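Local atomic coordinates of phosphoglycolate phosphatase (PDB entry 2HDO), a protein that probably hydrolyses the phosphate ester of 2-phosphoglycolate, as a member of the haloacid dehalogenase-like hydrolases. Residues E83-I88 against A181-D186. Residues are numbered along the deposited sequence; the frame is centred on the assembly and turned at random.
Sequences ELYPGI and AVWGMD
Trp183 presents the pyrrole edge of its indole to one face of the Tyr85 ring, an edge-to-face (T-shaped) pair that joins a turn to a short 3-10 segment. The planes stand at 72°, and the centroids of the tyrosine ring and the five-membered ring lie 4.5 Å apart. CD1 of Trp183 sits over the centre of the phenol, 3.4 Å above its plane, while Trp183 NE1 comes within 3.5 Å of Tyr85 CD2. With CG of Trp183 placed between the backbone N and the carbonyl carbon (chi1 64°), the indole reaches across to Tyr85. NE1 donates its hydrogen to Thr14 O, a bond that helps hold the ring's turn and ties it to the putative HAD-type DxDx(T/V) motif. At the far end of the phenol, a water bridges Tyr85 OH, at 2.6 Å, to Trp183 O. Ile88 CD1 packs more loosely, 4.2 Å from Trp183 CZ2. Replacing Tyr85 with an alanine would probably take away the face against which the indole edge packs and cost the bridging water its hydroxyl partner. Tyr85 follows the short strand 83-84, beside strand 16-17, and leads into helix 88-94; Trp183 lies just beyond parallel strand 177-181, where its side chain also touches Phe198 of the edge strand 196-198.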
ATOM      1  N   GLU A  83      -8.866 -10.514   0.803  1.00 18.14           N
ATOM      2  CA  GLU A  83      -8.696 -11.018   2.152  1.00 18.41           C
ATOM      3  C   GLU A  83      -7.354 -10.505   2.658  1.00 16.54           C
ATOM      4  O   GLU A  83      -6.441 -10.186   1.863  1.00 15.79           O
ATOM      5  CB  GLU A  83      -8.768 -12.546   2.147  1.00 20.46           C
ATOM      6  CG  GLU A  83     -10.145 -13.128   1.751  1.00 24.25           C
ATOM      7  CD  GLU A  83     -10.977 -13.596   2.936  1.00 27.45           C
ATOM      8  N   LEU A  84      -7.221 -10.422   3.978  1.00 15.31           N
ATOM      9  CA  LEU A  84      -5.893 -10.211   4.576  1.00 15.88           C
ATOM     10  C   LEU A  84      -4.978 -11.395   4.284  1.00 15.84           C
ATOM     11  O   LEU A  84      -5.410 -12.538   4.195  1.00 17.41           O
ATOM     12  CB  LEU A  84      -5.965 -10.020   6.091  1.00 15.17           C
ATOM     13  CG  LEU A  84      -6.863  -8.883   6.579  1.00 17.22           C
ATOM     14  CD1 LEU A  84      -6.982  -8.972   8.087  1.00 19.57           C
ATOM     15  CD2 LEU A  84      -6.356  -7.548   6.139  1.00 16.32           C
ATOM     16  N   TYR A  85      -3.689 -11.134   4.165  1.00 14.78           N
ATOM     17  CA  TYR A  85      -2.707 -12.229   4.196  1.00 14.52           C
ATOM     18  C   TYR A  85      -2.779 -12.950   5.535  1.00 15.07           C
ATOM     19  O   TYR A  85      -3.005 -12.324   6.563  1.00 13.91           O
ATOM     20  CB  TYR A  85      -1.307 -11.655   4.014  1.00 14.45           C
ATOM     21  CG  TYR A  85      -0.971 -11.310   2.577  1.00 13.92           C
ATOM     22  CD1 TYR A  85      -0.704 -12.314   1.626  1.00 14.46           C
ATOM     23  CD2 TYR A  85      -0.932  -9.992   2.144  1.00 14.17           C
ATOM     24  CE1 TYR A  85      -0.353 -11.991   0.301  1.00 13.76           C
ATOM     25  CE2 TYR A  85      -0.614  -9.669   0.831  1.00 12.97           C
ATOM     26  CZ  TYR A  85      -0.333 -10.663  -0.087  1.00 14.59           C
ATOM     27  OH  TYR A  85      -0.012 -10.354  -1.401  1.00 16.74           O
ATOM     28  N   PRO A  86      -2.555 -14.274   5.538  1.00 15.96           N
ATOM     29  CA  PRO A  86      -2.503 -14.968   6.825  1.00 14.59           C
ATOM     30  C   PRO A  86      -1.353 -14.448   7.684  1.00 14.62           C
ATOM     31  O   PRO A  86      -0.282 -14.116   7.147  1.00 17.47           O
ATOM     32  CB  PRO A  86      -2.298 -16.428   6.436  1.00 15.28           C
ATOM     33  CG  PRO A  86      -2.159 -16.493   4.973  1.00 17.66           C
ATOM     34  CD  PRO A  86      -2.285 -15.148   4.385  1.00 15.19           C
ATOM     35  N   GLY A  87      -1.607 -14.347   8.984  1.00 12.64           N
ATOM     36  CA  GLY A  87      -0.645 -13.882   9.968  1.00 14.06           C
ATOM     37  C   GLY A  87      -0.823 -12.416  10.314  1.00 12.85           C
ATOM     38  O   GLY A  87      -0.335 -11.954  11.337  1.00 14.20           O
ATOM     39  N   ILE A  88      -1.520 -11.652   9.457  1.00 12.26           N
ATOM     40  CA  ILE A  88      -1.690 -10.223   9.714  1.00 12.64           C
ATOM     41  C   ILE A  88      -2.525  -9.963  10.960  1.00 12.97           C
ATOM     42  O   ILE A  88      -2.153  -9.137  11.795  1.00 15.77           O
ATOM     43  CB  ILE A  88      -2.312  -9.531   8.468  1.00 13.32           C
ATOM     44  CG1 ILE A  88      -1.322  -9.536   7.303  1.00 16.18           C
ATOM     45  CG2 ILE A  88      -2.773  -8.090   8.770  1.00 16.86           C
ATOM     46  CD1 ILE A  88      -0.099  -8.717   7.488  1.00 20.08           C
ATOM     47  N   ALA A 181       7.950  -6.384   2.845  1.00 13.29           N
ATOM     48  CA  ALA A 181       6.981  -7.486   3.006  1.00 12.38           C
ATOM     49  C   ALA A 181       7.157  -8.479   1.851  1.00 13.46           C
ATOM     50  O   ALA A 181       6.504  -8.383   0.829  1.00 13.45           O
ATOM     51  CB  ALA A 181       5.584  -6.941   3.039  1.00 10.56           C
ATOM     52  N   VAL A 182       8.051  -9.436   2.056  1.00 12.62           N
ATOM     53  CA  VAL A 182       8.464 -10.352   1.010  1.00 14.69           C
ATOM     54  C   VAL A 182       7.278 -11.160   0.516  1.00 14.77           C
ATOM     55  O   VAL A 182       7.209 -11.531  -0.667  1.00 16.32           O
ATOM     56  CB  VAL A 182       9.601 -11.256   1.535  1.00 15.77           C
ATOM     57  CG1 VAL A 182       9.916 -12.396   0.560  1.00 19.96           C
ATOM     58  CG2 VAL A 182      10.843 -10.401   1.809  1.00 17.20           C
ATOM     59  N   TRP A 183       6.323 -11.400   1.409  1.00 13.81           N
ATOM     60  CA  TRP A 183       5.156 -12.207   1.078  1.00 13.28           C
ATOM     61  C   TRP A 183       4.233 -11.624   0.013  1.00 13.79           C
ATOM     62  O   TRP A 183       3.411 -12.346  -0.548  1.00 18.52           O
ATOM     63  CB  TRP A 183       4.337 -12.524   2.327  1.00 14.18           C
ATOM     64  CG  TRP A 183       3.729 -11.337   2.992  1.00 10.78           C
ATOM     65  CD1 TRP A 183       2.530 -10.751   2.676  1.00 13.07           C
ATOM     66  CD2 TRP A 183       4.265 -10.574   4.055  1.00 13.24           C
ATOM     67  NE1 TRP A 183       2.301  -9.676   3.459  1.00 13.26           N
ATOM     68  CE2 TRP A 183       3.353  -9.528   4.324  1.00 13.15           C
ATOM     69  CE3 TRP A 183       5.441 -10.656   4.811  1.00 12.08           C
ATOM     70  CZ2 TRP A 183       3.567  -8.603   5.355  1.00 10.41           C
ATOM     71  CZ3 TRP A 183       5.659  -9.724   5.787  1.00 13.26           C
ATOM     72  CH2 TRP A 183       4.728  -8.714   6.046  1.00 13.70           C
ATOM     73  N   GLY A 184       4.351 -10.331  -0.255  1.00 14.43           N
ATOM     74  CA  GLY A 184       3.640  -9.690  -1.369  1.00 15.85           C
ATOM     75  C   GLY A 184       4.161 -10.141  -2.738  1.00 15.73           C
ATOM     76  O   GLY A 184       3.519  -9.907  -3.735  1.00 16.10           O
HETATM   77  N   MSE A 185       5.343 -10.738  -2.764  1.00 14.26           N
HETATM   78  CA  MSE A 185       5.957 -11.277  -3.978  1.00 16.01           C
HETATM   79  C   MSE A 185       6.197 -10.336  -5.142  1.00 18.50           C
HETATM   80  O   MSE A 185       6.270 -10.805  -6.294  1.00 22.23           O
HETATM   81  CB  MSE A 185       5.163 -12.504  -4.497  1.00 18.69           C
HETATM   82  CG  MSE A 185       4.914 -13.558  -3.432  1.00 27.16           C
HETATM   83 SE   MSE A 185       6.574 -14.457  -3.056  0.75 52.39          SE
HETATM   84  CE  MSE A 185       6.680 -15.560  -4.755  1.00 53.38           C
ATOM     85  N   ASP A 186       6.394  -9.050  -4.879  1.00 16.47           N
ATOM     86  CA  ASP A 186       6.735  -8.150  -5.981  1.00 17.55           C
ATOM     87  C   ASP A 186       8.151  -8.377  -6.488  1.00 17.01           C
ATOM     88  O   ASP A 186       9.096  -8.258  -5.730  1.00 17.77           O
ATOM     89  CB  ASP A 186       6.606  -6.692  -5.583  1.00 15.51           C
ATOM     90  CG  ASP A 186       6.830  -5.772  -6.766  1.00 20.96           C
ATOM     91  OD1 ASP A 186       5.977  -5.800  -7.657  1.00 22.06           O
ATOM     92  OD2 ASP A 186       7.876  -5.109  -6.874  1.00 24.97           O
TER
HETATM   93  O   HOH W   1       1.240 -12.315  -2.625  1.00 28.78           O